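Local coordinates for protein FTT_1639c (Francisella tularensis subsp. tularensis, PDB 7KZW) that is of unknown function, the deposited chain being the beta-rich C-terminal part of a longer protein that is predicted to carry a transmembrane helix, at residues N32-S35 and G36-N39; G120-Y124 and L125-G129. The protein carries 3 engineered substitutions. All coordinates share one frame; numbering follows the deposited sequence. Where two conformers were deposited one is given.

In the fold
Two local contacts sit on opposite sides of the centre of this beta-rich domain, their own centres 29 Å apart and their nearest atoms about 17 Å apart, so they do not touch. Contact 1 is a beta turn in the long loop between strands 21-27 and 48-58; contact 2, later in the chain, is the passage from strand 114-123 into the short helix 124-127. The strand 6-16 relates them: Arg-6 touches Pro-34 of contact 1, whereas His-13 and Tyr-15 meet residues of contact 2. With the function unknown, neither can be tied to an active site. Contact 1 is closed by a single weak backbone bond and apolar packing, contact 2 by several capping and helical bonds; each has a water nearby.

Contact 1 of 2, residues N32-S35 and G36-N39; sequences NTPS and GIFN
Ile-37 lies against Pro-34 across a type II beta turn; in the conformer described here, one of two modelled, its CG1 is 3.8 Å from CB of the proline ring. Ile-37 directs its side chain back at the first half of the turn: CG1 lies beside the backbone N and anti to the carbonyl carbon (chi1 -61°), which brings it against both the proline ring and the Pro-34 carbonyl. On another side of this residue, the methyl CG2 of Thr-33 reaches across obliquely, 4.2 Å from Ile-37 CB. The threonine hydroxyl is engaged elsewhere, bonded to the carbonyl of Cys-29.

The turn's own bond, from Ile-37 N to Pro-34 O, is weak, 3.3 Å long and bent to 142° at the hydrogen. A water sits 2.8 Å from both Pro-34 O and Ile-37 O, placed to donate to either, though it has more acceptors nearby than protons to give. Gly-36 occupies the third position with a phi of 79°, as is characteristic of type II turns.

The turn lies at the surface, in the loop joining strands 21-27 and 48-58. Pro-34 touches Arg-6 of strand 6-16, while the buried Ile-37 packs on Thr-46, farther along the same loop, and on Leu-85 of the loop between strands 79-83 and 90-97.

Contact 2 of 2, residues G120-Y124 and L125-G129; sequences GNLSY and LVESG
This is a helix N-cap and the single helical turn that follows it, at the point where strand 114-123, paired with strand 102-111 in the large mixed sheet, gives way to the short helix 124-127. Ser-123 is the N-cap: its OG accepts from Val-126 N at 3.0 Å, with an N-H...O angle of 162°. The hydroxyl gets there by standing between the backbone N and the carbonyl carbon (chi1 67°), and it also lies against CB of Val-126. The Ser-123 carbonyl receives Glu-127 N, so both the side chain and the backbone of this serine tie down the start of the helix.

Glu-127 bends at its second torsion (57°) and turns back beside the strand. Its chain crosses Leu-122 at about a right angle, with the methyl CD1 of the leucine 3.5 Å from OE1 of the glutamate. A water donates to OE1 and accepts from Ser-123 N, bridging carboxylate and strand end.

Tyr-124 is buried against Tyr-15 and Cys-96, and one face of its ring takes a CH-pi contact from Ser-128 CB, 3.9 Å from the ring centroid. Ser-128 also grips the Tyr-124 carbonyl twice, its N and OG arriving from opposite faces of the carbonyl plane, with OG 2.8 Å from Tyr-124 O.

Contact 1 of 2, residues N32-S35 and G36-N39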
loop_
_atom_site.group_PDB
_atom_site.type_symbol
_atom_site.label_atom_id
_atom_site.label_comp_id
_atom_site.label_asym_id
_atom_site.label_seq_id
_atom_site.Cartn_x
_atom_site.Cartn_y
_atom_site.Cartn_z
ATOM N N ASN A 32 -12.125 10.018 5.208
ATOM C CA ASN A 32 -11.380 10.288 3.991
ATOM C C ASN A 32 -11.741 9.339 2.872
ATOM O O ASN A 32 -11.029 9.345 1.849
ATOM C CB ASN A 32 -9.837 10.397 4.178
ATOM C CG ASN A 32 -9.178 9.081 4.582
ATOM O OD1 ASN A 32 -9.747 8.022 4.449
ATOM N ND2 ASN A 32 -7.960 9.165 5.093
ATOM N N THR A 33 -12.883 8.589 2.980
ATOM C CA THR A 33 -13.222 7.751 1.798
ATOM C C THR A 33 -14.003 8.529 0.753
ATOM O O THR A 33 -15.140 8.957 1.001
ATOM C CB THR A 33 -13.972 6.454 2.075
ATOM O OG1 THR A 33 -13.226 5.666 3.002
ATOM C CG2 THR A 33 -14.103 5.645 0.781
ATOM N N PRO A 34 -13.425 8.765 -0.412
ATOM C CA PRO A 34 -14.075 9.608 -1.409
ATOM C C PRO A 34 -15.396 9.027 -1.887
ATOM O O PRO A 34 -15.627 7.809 -1.885
ATOM C CB PRO A 34 -13.038 9.638 -2.547
ATOM C CG PRO A 34 -11.773 9.397 -1.885
ATOM C CD PRO A 34 -12.077 8.352 -0.843
ATOM N N SER A 35 -16.243 9.931 -2.325
ATOM C CA SER A 35 -17.537 9.567 -2.865
ATOM C C SER A 35 -17.335 8.645 -4.061
ATOM O O SER A 35 -16.381 8.801 -4.835
ATOM C CB SER A 35 -18.262 10.858 -3.273
ATOM O OG SER A 35 -19.239 10.609 -4.258
ATOM N N GLY A 36 -18.180 7.611 -4.156
ATOM C CA GLY A 36 -18.149 6.708 -5.286
ATOM C C GLY A 36 -17.060 5.663 -5.255
ATOM O O GLY A 36 -16.804 5.026 -6.280
ATOM N N ILE A 37 -16.366 5.500 -4.135
ATOM C CA ILE A 37 -15.304 4.517 -4.002
ATOM C C ILE A 37 -15.842 3.367 -3.158
ATOM O O ILE A 37 -16.273 3.581 -2.020
ATOM C CB ILE A 37 -14.052 5.124 -3.355
ATOM C CG1 ILE A 37 -13.514 6.270 -4.224
ATOM C CG2 ILE A 37 -13.004 4.012 -3.120
ATOM C CD1 ILE A 37 -12.835 5.774 -5.461
ATOM N N PHE A 38 -15.820 2.157 -3.714
ATOM C CA PHE A 38 -16.385 0.961 -3.092
ATOM C C PHE A 38 -15.335 -0.120 -3.017
ATOM O O PHE A 38 -14.371 -0.115 -3.802
ATOM C CB PHE A 38 -17.573 0.459 -3.916
ATOM C CG PHE A 38 -18.652 1.484 -4.022
ATOM C CD1 PHE A 38 -19.463 1.754 -2.931
ATOM C CD2 PHE A 38 -18.811 2.232 -5.167
ATOM C CE1 PHE A 38 -20.476 2.714 -2.992
ATOM C CE2 PHE A 38 -19.812 3.212 -5.251
ATOM C CZ PHE A 38 -20.650 3.442 -4.152
ATOM N N ASN A 39 -15.468 -1.010 -2.018
ATOM C CA ASN A 39 -14.508 -2.051 -1.740
ATOM C C ASN A 39 -15.048 -3.425 -2.124
ATOM O O ASN A 39 -16.172 -3.553 -2.634
ATOM C CB ASN A 39 -14.010 -1.966 -0.288
ATOM C CG ASN A 39 -15.090 -2.249 0.723
ATOM O OD1 ASN A 39 -15.802 -3.222 0.580
ATOM N ND2 ASN A 39 -15.192 -1.425 1.762
HETATM O O HOH W 1 -17.518 5.890 -1.020
#

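Contact 2 of 2, residues G120-Y124 and L125-G129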
loop_
_atom_site.group_PDB
_atom_site.type_symbol
_atom_site.label_atom_id
_atom_site.label_comp_id
_atom_site.label_asym_id
_atom_site.label_seq_id
_atom_site.Cartn_x
_atom_site.Cartn_y
_atom_site.Cartn_z
ATOM N N GLY A 120 7.742 7.805 -0.495
ATOM C CA GLY A 120 8.144 7.500 0.857
ATOM C C GLY A 120 9.240 6.450 0.917
ATOM O O GLY A 120 9.829 6.068 -0.099
ATOM N N ASN A 121 9.569 6.083 2.147
ATOM C CA ASN A 121 10.566 5.081 2.464
ATOM C C ASN A 121 10.023 4.236 3.606
ATOM O O ASN A 121 9.307 4.740 4.479
ATOM C CB ASN A 121 11.865 5.790 2.974
ATOM C CG ASN A 121 12.851 4.858 3.573
ATOM O OD1 ASN A 121 12.768 4.521 4.774
ATOM N ND2 ASN A 121 13.789 4.359 2.758
ATOM N N LEU A 122 10.364 2.949 3.604
ATOM C CA LEU A 122 10.159 2.109 4.787
ATOM C C LEU A 122 11.454 1.364 5.048
ATOM O O LEU A 122 12.097 0.868 4.106
ATOM C CB LEU A 122 9.071 1.083 4.492
ATOM C CG LEU A 122 8.658 0.192 5.645
ATOM C CD1 LEU A 122 8.175 0.945 6.818
ATOM C CD2 LEU A 122 7.560 -0.820 5.144
ATOM N N SER A 123 11.810 1.282 6.334
ATOM C CA SER A 123 12.911 0.417 6.728
ATOM C C SER A 123 12.607 -0.179 8.080
ATOM O O SER A 123 11.908 0.422 8.899
ATOM C CB SER A 123 14.273 1.134 6.826
ATOM O OG SER A 123 14.235 2.055 7.910
ATOM N N TYR A 124 13.116 -1.393 8.321
ATOM C CA TYR A 124 12.897 -1.986 9.627
ATOM C C TYR A 124 13.513 -1.095 10.709
ATOM O O TYR A 124 12.919 -0.902 11.784
ATOM C CB TYR A 124 13.459 -3.420 9.693
ATOM C CG TYR A 124 13.287 -3.967 11.073
ATOM C CD1 TYR A 124 12.073 -4.538 11.489
ATOM C CD2 TYR A 124 14.327 -3.871 11.980
ATOM C CE1 TYR A 124 11.897 -4.979 12.782
ATOM C CE2 TYR A 124 14.143 -4.304 13.315
ATOM C CZ TYR A 124 12.924 -4.854 13.682
ATOM O OH TYR A 124 12.772 -5.301 14.997
ATOM N N LEU A 125 14.705 -0.559 10.452
ATOM C CA LEU A 125 15.397 0.267 11.470
ATOM C C LEU A 125 14.522 1.436 11.904
ATOM O O LEU A 125 14.297 1.669 13.100
ATOM C CB LEU A 125 16.736 0.747 10.913
ATOM C CG LEU A 125 17.565 1.690 11.808
ATOM C CD1 LEU A 125 17.865 1.056 13.134
ATOM C CD2 LEU A 125 18.826 2.054 11.040
ATOM N N VAL A 126 13.988 2.170 10.934
ATOM C CA VAL A 126 13.209 3.333 11.300
ATOM C C VAL A 126 11.899 2.918 11.933
ATOM O O VAL A 126 11.507 3.411 12.991
ATOM C CB VAL A 126 12.993 4.231 10.084
ATOM C CG1 VAL A 126 11.891 5.246 10.393
ATOM C CG2 VAL A 126 14.282 4.947 9.722
ATOM N N GLU A 127 11.204 1.960 11.318
ATOM C CA GLU A 127 9.863 1.626 11.754
ATOM C C GLU A 127 9.856 0.977 13.120
ATOM O O GLU A 127 8.865 1.089 13.859
ATOM C CB GLU A 127 9.245 0.718 10.681
ATOM C CG GLU A 127 7.799 0.867 10.519
ATOM C CD GLU A 127 7.354 2.266 10.187
ATOM O OE1 GLU A 127 8.052 3.093 9.542
ATOM O OE2 GLU A 127 6.262 2.557 10.612
ATOM N N SER A 128 10.934 0.268 13.487
ATOM C CA SER A 128 11.007 -0.372 14.794
ATOM C C SER A 128 11.331 0.605 15.918
ATOM O O SER A 128 11.309 0.218 17.091
ATOM C CB SER A 128 11.969 -1.551 14.755
ATOM O OG SER A 128 13.282 -1.077 14.581
ATOM N N GLY A 129 11.568 1.871 15.581
ATOM C CA GLY A 129 11.578 2.925 16.549
ATOM C C GLY A 129 12.876 3.148 17.267
ATOM O O GLY A 129 12.958 4.055 18.106
HETATM O O HOH W 2 10.417 3.309 7.976
#